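Local coordinates for protein glucosamine-6-phosphate deaminase (PDB 1J5X) that belongs to the SIS-domain family of alpha/beta proteins, here with two parallel beta-sheets and their surrounding helices joined in one chain, at residues Asp22-Leu27 / Glu195-Ser200; Thr183-Glu188 / Pro300-Trp305. All coordinates share one frame; numbering follows the deposited sequence.

Interaction 1 of 2, residues Asp22-Leu27 / Glu195-Ser200; sequences DQKNEL and EFFDIS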
ATOM      1  N   ASP A  22       5.498  -2.784 -14.410  1.00 23.04           N
ATOM      2  CA  ASP A  22       4.872  -1.602 -14.953  1.00 22.18           C
ATOM      3  C   ASP A  22       5.123  -0.366 -14.038  1.00 22.82           C
ATOM      4  O   ASP A  22       4.915   0.750 -14.477  1.00 23.50           O
ATOM      5  CB  ASP A  22       3.365  -1.759 -15.100  1.00 24.71           C
ATOM      6  CG  ASP A  22       2.962  -2.587 -16.342  1.00 32.17           C
ATOM      7  OD1 ASP A  22       3.833  -2.735 -17.248  1.00 28.56           O
ATOM      8  OD2 ASP A  22       1.773  -3.035 -16.398  1.00 31.18           O
ATOM      9  N   GLN A  23       5.521  -0.597 -12.797  1.00 21.66           N
ATOM     10  CA  GLN A  23       5.776   0.533 -11.906  1.00 24.13           C
ATOM     11  C   GLN A  23       7.073   1.188 -12.383  1.00 25.36           C
ATOM     12  O   GLN A  23       7.405   2.313 -12.009  1.00 25.47           O
ATOM     13  CB  GLN A  23       5.867   0.051 -10.459  1.00 22.50           C
ATOM     14  CG  GLN A  23       4.455  -0.179  -9.908  1.00 21.12           C
ATOM     15  CD  GLN A  23       4.408  -1.235  -8.832  1.00 24.32           C
ATOM     16  OE1 GLN A  23       3.801  -0.881  -7.727  1.00 20.66           O
ATOM     17  NE2 GLN A  23       4.904  -2.380  -9.003  1.00 27.67           N
ATOM     18  N   LYS A  24       7.829   0.447 -13.180  1.00 24.69           N
ATOM     19  CA  LYS A  24       9.039   1.006 -13.755  1.00 27.32           C
ATOM     20  C   LYS A  24       8.739   1.503 -15.146  1.00 29.17           C
ATOM     21  O   LYS A  24       9.140   2.600 -15.525  1.00 27.05           O
ATOM     22  CB  LYS A  24      10.138  -0.036 -13.843  1.00 27.36           C
ATOM     23  CG  LYS A  24      11.158   0.295 -14.959  1.00 30.35           C
ATOM     24  CD  LYS A  24      12.430  -0.475 -14.745  1.00 30.11           C
ATOM     25  CE  LYS A  24      12.438  -1.765 -15.498  1.00 35.09           C
ATOM     26  NZ  LYS A  24      13.845  -2.329 -15.555  1.00 35.71           N
ATOM     27  N   ASN A  25       8.023   0.702 -15.942  1.00 29.41           N
ATOM     28  CA  ASN A  25       7.774   1.106 -17.322  1.00 32.88           C
ATOM     29  C   ASN A  25       6.645   2.039 -17.680  1.00 30.54           C
ATOM     30  O   ASN A  25       6.705   2.724 -18.698  1.00 30.69           O
ATOM     31  CB  ASN A  25       7.618  -0.155 -18.210  1.00 34.06           C
ATOM     32  CG  ASN A  25       8.884  -0.997 -18.236  1.00 36.15           C
ATOM     33  OD1 ASN A  25       9.992  -0.453 -18.326  1.00 38.26           O
ATOM     34  ND2 ASN A  25       8.734  -2.319 -18.174  1.00 36.73           N
ATOM     35  N   GLU A  26       5.602   2.079 -16.873  1.00 28.76           N
ATOM     36  CA  GLU A  26       4.454   2.874 -17.247  1.00 26.75           C
ATOM     37  C   GLU A  26       4.050   3.978 -16.280  1.00 24.16           C
ATOM     38  O   GLU A  26       3.113   4.724 -16.531  1.00 23.06           O
ATOM     39  CB  GLU A  26       3.267   1.918 -17.433  1.00 31.61           C
ATOM     40  CG  GLU A  26       3.674   0.653 -18.240  1.00 36.49           C
ATOM     41  CD  GLU A  26       2.478  -0.198 -18.731  1.00 44.22           C
ATOM     42  OE1 GLU A  26       1.387  -0.138 -18.105  1.00 43.63           O
ATOM     43  OE2 GLU A  26       2.632  -0.953 -19.740  1.00 47.42           O
ATOM     44  N   LEU A  27       4.755   4.068 -15.178  1.00 23.68           N
ATOM     45  CA  LEU A  27       4.378   5.040 -14.150  1.00 25.35           C
ATOM     46  C   LEU A  27       4.438   6.487 -14.613  1.00 26.58           C
ATOM     47  O   LEU A  27       3.535   7.256 -14.343  1.00 26.16           O
ATOM     48  CB  LEU A  27       5.268   4.833 -12.914  1.00 24.28           C
ATOM     49  CG  LEU A  27       4.875   5.620 -11.654  1.00 21.77           C
ATOM     50  CD1 LEU A  27       3.447   5.139 -11.154  1.00 21.23           C
ATOM     51  CD2 LEU A  27       5.962   5.350 -10.596  1.00 23.50           C
ATOM     52  N   GLU A 195      15.113   3.318 -11.797  1.00 23.74           N
ATOM     53  CA  GLU A 195      16.340   2.994 -11.086  1.00 26.08           C
ATOM     54  C   GLU A 195      15.996   2.343  -9.734  1.00 24.71           C
ATOM     55  O   GLU A 195      16.638   1.388  -9.297  1.00 25.31           O
ATOM     56  CB  GLU A 195      17.177   4.276 -10.860  1.00 27.12           C
ATOM     57  CG  GLU A 195      18.382   4.098  -9.923  1.00 31.42           C
ATOM     58  CD  GLU A 195      19.323   5.319  -9.898  1.00 34.58           C
ATOM     59  OE1 GLU A 195      18.930   6.408 -10.378  1.00 35.75           O
ATOM     60  OE2 GLU A 195      20.443   5.177  -9.374  1.00 37.65           O
ATOM     61  N   PHE A 196      14.969   2.867  -9.074  1.00 23.89           N
ATOM     62  CA  PHE A 196      14.568   2.316  -7.762  1.00 23.46           C
ATOM     63  C   PHE A 196      14.237   0.835  -7.912  1.00 21.22           C
ATOM     64  O   PHE A 196      14.653  -0.011  -7.099  1.00 25.21           O
ATOM     65  CB  PHE A 196      13.306   3.050  -7.229  1.00 20.58           C
ATOM     66  CG  PHE A 196      12.820   2.533  -5.895  1.00 22.27           C
ATOM     67  CD1 PHE A 196      13.643   2.581  -4.762  1.00 21.36           C
ATOM     68  CD2 PHE A 196      11.500   2.030  -5.740  1.00 21.41           C
ATOM     69  CE1 PHE A 196      13.166   2.151  -3.526  1.00 21.90           C
ATOM     70  CE2 PHE A 196      11.047   1.599  -4.487  1.00 18.20           C
ATOM     71  CZ  PHE A 196      11.857   1.661  -3.414  1.00 20.50           C
ATOM     72  N   PHE A 197      13.495   0.544  -8.965  1.00 23.53           N
ATOM     73  CA  PHE A 197      13.066  -0.819  -9.270  1.00 23.23           C
ATOM     74  C   PHE A 197      14.273  -1.722  -9.541  1.00 24.15           C
ATOM     75  O   PHE A 197      14.426  -2.797  -8.938  1.00 22.02           O
ATOM     76  CB  PHE A 197      12.120  -0.792 -10.464  1.00 25.12           C
ATOM     77  CG  PHE A 197      11.689  -2.178 -10.926  1.00 27.53           C
ATOM     78  CD1 PHE A 197      12.510  -2.941 -11.773  1.00 31.12           C
ATOM     79  CD2 PHE A 197      10.492  -2.738 -10.471  1.00 30.21           C
ATOM     80  CE1 PHE A 197      12.140  -4.261 -12.155  1.00 32.43           C
ATOM     81  CE2 PHE A 197      10.113  -4.040 -10.840  1.00 29.98           C
ATOM     82  CZ  PHE A 197      10.929  -4.805 -11.677  1.00 31.10           C
ATOM     83  N   ASP A 198      15.180  -1.261 -10.412  1.00 25.60           N
ATOM     84  CA  ASP A 198      16.350  -2.059 -10.747  1.00 25.59           C
ATOM     85  C   ASP A 198      17.250  -2.293  -9.543  1.00 24.21           C
ATOM     86  O   ASP A 198      17.770  -3.381  -9.381  1.00 26.64           O
ATOM     87  CB  ASP A 198      17.141  -1.412 -11.930  1.00 25.16           C
ATOM     88  CG  ASP A 198      16.311  -1.313 -13.222  1.00 31.98           C
ATOM     89  OD1 ASP A 198      15.331  -2.080 -13.412  1.00 32.12           O
ATOM     90  OD2 ASP A 198      16.638  -0.466 -14.083  1.00 35.87           O
ATOM     91  N   ILE A 199      17.450  -1.288  -8.687  1.00 24.49           N
ATOM     92  CA  ILE A 199      18.265  -1.485  -7.504  1.00 23.86           C
ATOM     93  C   ILE A 199      17.564  -2.526  -6.607  1.00 23.30           C
ATOM     94  O   ILE A 199      18.213  -3.414  -6.006  1.00 24.34           O
ATOM     95  CB  ILE A 199      18.456  -0.138  -6.673  1.00 21.59           C
ATOM     96  CG1 ILE A 199      19.356   0.844  -7.476  1.00 25.43           C
ATOM     97  CG2 ILE A 199      19.035  -0.454  -5.282  1.00 23.90           C
ATOM     98  CD1 ILE A 199      19.448   2.298  -6.910  1.00 23.00           C
ATOM     99  N   SER A 200      16.254  -2.364  -6.473  1.00 23.90           N
ATOM    100  CA  SER A 200      15.464  -3.263  -5.611  1.00 25.32           C
ATOM    101  C   SER A 200      15.636  -4.702  -6.105  1.00 23.42           C
ATOM    102  O   SER A 200      15.976  -5.601  -5.316  1.00 25.57           O
ATOM    103  CB  SER A 200      13.968  -2.880  -5.646  1.00 23.71           C
ATOM    104  OG  SER A 200      13.769  -1.626  -5.010  1.00 23.10           O
TER
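Lys24 and Phe197 mark the nearest approach of the two backbones, with Lys24 CA 6.3 Å from Phe197 CA, where the last turn of helix 15-25 lies against the middle of helix 184-205. Lys24 makes nearly all of the contact from its side, its CB bond directed at the other helix. The base of the chain touches first: Lys24 CB rests 3.9 Å from Phe197 CG. Further out, the lysine and phenylalanine side chains cross at about a right angle, with Lys24 CD and CE each 3.9 Å from Phe197 CD1. A bend about the CG-CD bond of the lysine (chi3 93°) sets CE beside the ring and turns NZ toward Asp198. There Lys24 NZ donates to Asp198 OD1 at 2.6 Å, a short salt bridge that uses the syn lone pair of that oxygen; the bond is one-sided, since Lys24 NZ to Asp198 OD2 is 3.7 Å. Asp198 OD1 also lies in the plane of the Phe197 ring at its edge, so the ring borders the ion pair. Phe197, with CG anti to its backbone N (chi1 176°), projects between the helices and also touches Ile317 of helix 313-326. One turn along, Ser200 OG donates to Phe196 O at 2.8 Å from above the carbonyl plane, while Ser200 N reaches the same oxygen from the opposite face, so two donors grip one carbonyl within the helix. A second polar tie joins the same two helices beside the lysine, between Gln23 O and Ser193 OG. The arrangement is plain helix-helix packing, a buried aromatic ring with a salt bridge at its border, joining helix 15-25 to helix 184-205, which comes between the two parallel sheets in sequence, in this SIS-domain protein.

Interaction 2 of 2, residues Thr183-Glu188 / Pro300-Trp305; sequences TERFSE and PVSNDW
Arg185, in the first turn of helix 184-205, extends its guanidinium to Ser302 and Asp304, which form an ST turn in the loop leading to helix 313-326. The turn is closed by a hydrogen bond from Asp304 N to Ser302 OG, 3.0 Å long and fairly straight at 160°.

Among charged groups, the arginine is tied within its own helix. Bends at chi2 and chi3 fold the chain so that Arg185 NH1 meets Glu188 OE2 at 2.9 Å, a salt bridge in the guanidinium plane of Arg185 but 22° out of the carboxylate plane of Glu188, on the syn side. The acid of the loop stands further off, Arg185 NH2 to Asp304 OD1 being 5.0 Å; opposite charges at that range probably attract only mildly. Asp304 OD1 accepts from Lys306 N.

Packing across the contact is correspondingly light. Ser302 CB lies 3.8 Å from Arg185 NH1, and Asp304 CB lies 4.1 Å from Arg185 NH2. The serine is backed on the same helix by Leu189, and its carbonyl oxygen accepts from Ser307 OG and Arg311 NH2. Closest of all across the two segments, Arg185 NH2 stands 3.4 Å from Ser302 OG, the oxygen that closes the turn.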
ATOM      1  N   THR A 183       3.779  20.221  -5.476  1.00 20.95           N
ATOM      2  CA  THR A 183       3.793  18.807  -5.806  1.00 22.38           C
ATOM      3  C   THR A 183       5.005  18.484  -6.644  1.00 22.69           C
ATOM      4  O   THR A 183       5.131  17.379  -7.221  1.00 21.46           O
ATOM      5  CB  THR A 183       2.486  18.449  -6.577  1.00 21.80           C
ATOM      6  OG1 THR A 183       2.262  19.404  -7.624  1.00 19.40           O
ATOM      7  CG2 THR A 183       1.313  18.436  -5.636  1.00 19.63           C
ATOM      8  N   GLU A 184       5.953  19.428  -6.744  1.00 22.74           N
ATOM      9  CA  GLU A 184       7.078  19.115  -7.600  1.00 23.99           C
ATOM     10  C   GLU A 184       7.868  17.854  -7.247  1.00 22.60           C
ATOM     11  O   GLU A 184       8.376  17.216  -8.160  1.00 21.29           O
ATOM     12  CB  GLU A 184       8.047  20.319  -7.756  1.00 26.61           C
ATOM     13  CG  GLU A 184       8.844  20.635  -6.545  1.00 31.05           C
ATOM     14  CD  GLU A 184       9.775  21.859  -6.785  1.00 32.51           C
ATOM     15  OE1 GLU A 184       9.535  22.589  -7.770  1.00 31.98           O
ATOM     16  OE2 GLU A 184      10.710  22.047  -5.980  1.00 33.74           O
ATOM     17  N   ARG A 185       7.981  17.465  -5.967  1.00 20.11           N
ATOM     18  CA  ARG A 185       8.725  16.275  -5.668  1.00 20.77           C
ATOM     19  C   ARG A 185       8.112  14.957  -6.199  1.00 21.73           C
ATOM     20  O   ARG A 185       8.821  13.971  -6.335  1.00 22.02           O
ATOM     21  CB  ARG A 185       8.974  16.122  -4.173  1.00 23.34           C
ATOM     22  CG  ARG A 185      10.201  16.971  -3.744  1.00 30.22           C
ATOM     23  CD  ARG A 185      11.464  16.052  -3.643  1.00 34.09           C
ATOM     24  NE  ARG A 185      11.718  15.773  -2.259  1.00 37.30           N
ATOM     25  CZ  ARG A 185      12.523  14.860  -1.734  1.00 31.59           C
ATOM     26  NH1 ARG A 185      13.253  13.998  -2.437  1.00 28.39           N
ATOM     27  NH2 ARG A 185      12.616  14.869  -0.431  1.00 32.19           N
ATOM     28  N   PHE A 186       6.839  14.972  -6.515  1.00 19.54           N
ATOM     29  CA  PHE A 186       6.231  13.713  -7.041  1.00 19.97           C
ATOM     30  C   PHE A 186       6.827  13.440  -8.450  1.00 21.10           C
ATOM     31  O   PHE A 186       7.056  12.298  -8.798  1.00 20.88           O
ATOM     32  CB  PHE A 186       4.707  13.863  -7.105  1.00 18.18           C
ATOM     33  CG  PHE A 186       4.029  13.764  -5.767  1.00 20.21           C
ATOM     34  CD1 PHE A 186       3.944  12.537  -5.062  1.00 19.84           C
ATOM     35  CD2 PHE A 186       3.423  14.904  -5.198  1.00 19.65           C
ATOM     36  CE1 PHE A 186       3.264  12.437  -3.825  1.00 20.61           C
ATOM     37  CE2 PHE A 186       2.754  14.822  -3.985  1.00 19.57           C
ATOM     38  CZ  PHE A 186       2.656  13.608  -3.276  1.00 21.72           C
ATOM     39  N   SER A 187       7.107  14.492  -9.241  1.00 22.04           N
ATOM     40  CA  SER A 187       7.742  14.265 -10.578  1.00 22.12           C
ATOM     41  C   SER A 187       9.095  13.639 -10.387  1.00 22.96           C
ATOM     42  O   SER A 187       9.499  12.748 -11.119  1.00 22.32           O
ATOM     43  CB  SER A 187       7.981  15.579 -11.359  1.00 25.93           C
ATOM     44  OG  SER A 187       6.750  16.206 -11.544  1.00 28.25           O
ATOM     45  N   GLU A 188       9.822  14.139  -9.389  1.00 21.01           N
ATOM     46  CA  GLU A 188      11.133  13.592  -9.138  1.00 21.08           C
ATOM     47  C   GLU A 188      11.023  12.127  -8.709  1.00 22.26           C
ATOM     48  O   GLU A 188      11.782  11.286  -9.199  1.00 20.75           O
ATOM     49  CB  GLU A 188      11.822  14.421  -8.045  1.00 24.46           C
ATOM     50  CG  GLU A 188      13.141  13.791  -7.514  1.00 29.72           C
ATOM     51  CD  GLU A 188      13.455  14.267  -6.071  1.00 37.25           C
ATOM     52  OE1 GLU A 188      13.365  15.501  -5.782  1.00 38.81           O
ATOM     53  OE2 GLU A 188      13.771  13.401  -5.228  1.00 36.12           O
ATOM     54  N   PRO A 300      18.149   2.795  -1.660  1.00 25.44           N
ATOM     55  CA  PRO A 300      17.902   4.216  -1.495  1.00 24.48           C
ATOM     56  C   PRO A 300      16.654   4.713  -2.156  1.00 24.03           C
ATOM     57  O   PRO A 300      16.340   4.311  -3.269  1.00 22.90           O
ATOM     58  CB  PRO A 300      19.140   4.880  -2.141  1.00 25.36           C
ATOM     59  CG  PRO A 300      20.118   3.733  -2.308  1.00 31.10           C
ATOM     60  CD  PRO A 300      19.216   2.571  -2.636  1.00 28.23           C
ATOM     61  N   VAL A 301      15.964   5.597  -1.434  1.00 20.70           N
ATOM     62  CA  VAL A 301      14.791   6.303  -1.926  1.00 19.48           C
ATOM     63  C   VAL A 301      14.513   7.351  -0.855  1.00 20.77           C
ATOM     64  O   VAL A 301      14.870   7.115   0.316  1.00 20.21           O
ATOM     65  CB  VAL A 301      13.586   5.383  -2.121  1.00 19.43           C
ATOM     66  CG1 VAL A 301      13.157   4.756  -0.742  1.00 19.49           C
ATOM     67  CG2 VAL A 301      12.449   6.199  -2.755  1.00 19.92           C
ATOM     68  N   SER A 302      13.900   8.484  -1.226  1.00 18.42           N
ATOM     69  CA  SER A 302      13.628   9.553  -0.245  1.00 20.98           C
ATOM     70  C   SER A 302      12.970   9.028   1.030  1.00 20.46           C
ATOM     71  O   SER A 302      12.071   8.194   0.959  1.00 21.16           O
ATOM     72  CB  SER A 302      12.703  10.597  -0.859  1.00 19.95           C
ATOM     73  OG  SER A 302      12.166  11.494   0.103  1.00 21.53           O
ATOM     74  N   ASN A 303      13.357   9.578   2.175  1.00 16.34           N
ATOM     75  CA  ASN A 303      12.752   9.158   3.445  1.00 18.59           C
ATOM     76  C   ASN A 303      11.579  10.052   3.817  1.00 18.87           C
ATOM     77  O   ASN A 303      11.015   9.966   4.929  1.00 19.99           O
ATOM     78  CB  ASN A 303      13.788   9.128   4.570  1.00 20.51           C
ATOM     79  CG  ASN A 303      14.869   8.098   4.309  1.00 25.47           C
ATOM     80  OD1 ASN A 303      14.590   7.038   3.733  1.00 20.52           O
ATOM     81  ND2 ASN A 303      16.098   8.388   4.731  1.00 25.62           N
ATOM     82  N   ASP A 304      11.164  10.870   2.868  1.00 18.46           N
ATOM     83  CA  ASP A 304      10.020  11.744   3.106  1.00 20.80           C
ATOM     84  C   ASP A 304       8.762  10.917   2.802  1.00 18.67           C
ATOM     85  O   ASP A 304       8.824   9.995   1.960  1.00 18.32           O
ATOM     86  CB  ASP A 304      10.032  12.918   2.160  1.00 27.09           C
ATOM     87  CG  ASP A 304       8.836  13.769   2.333  1.00 30.08           C
ATOM     88  OD1 ASP A 304       8.046  13.810   1.376  1.00 29.05           O
ATOM     89  OD2 ASP A 304       8.659  14.350   3.453  1.00 33.93           O
ATOM     90  N   TRP A 305       7.667  11.308   3.423  1.00 16.57           N
ATOM     91  CA  TRP A 305       6.384  10.568   3.306  1.00 16.35           C
ATOM     92  C   TRP A 305       5.885  10.394   1.883  1.00 19.73           C
ATOM     93  O   TRP A 305       5.194   9.410   1.606  1.00 19.07           O
ATOM     94  CB  TRP A 305       5.275  11.250   4.115  1.00 17.23           C
ATOM     95  CG  TRP A 305       5.673  11.393   5.592  1.00 17.58           C
ATOM     96  CD1 TRP A 305       5.828  12.571   6.294  1.00 19.87           C
ATOM     97  CD2 TRP A 305       5.910  10.332   6.523  1.00 17.18           C
ATOM     98  NE1 TRP A 305       6.138  12.303   7.618  1.00 18.27           N
ATOM     99  CE2 TRP A 305       6.195  10.936   7.789  1.00 19.29           C
ATOM    100  CE3 TRP A 305       5.921   8.929   6.428  1.00 18.31           C
ATOM    101  CZ2 TRP A 305       6.474  10.174   8.948  1.00 19.58           C
ATOM    102  CZ3 TRP A 305       6.210   8.180   7.586  1.00 19.04           C
ATOM    103  CH2 TRP A 305       6.476   8.818   8.838  1.00 20.71           C
TER

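Helix 184-205 is common to both contacts: its first turn meets the loop at 300-305 in interaction 2, and a few turns later it meets helix 15-25 in interaction 1. Along the sequence the two contacts cross, their segments alternating. The centres are about 14 Å apart, yet the segments touch directly, for Phe196 CE1 lies 3.5 Å from Val301 CB and Ile199 CG2 lies 4.0 Å from Pro300 CD. Phe196 and Ile199 face the loop, whereas Phe197 and Asp198 meet Lys24, so the loop and helix 15-25 use different parts of the surface of helix 184-205. Helix 313-326, which follows the loop, also packs on residues 195-200.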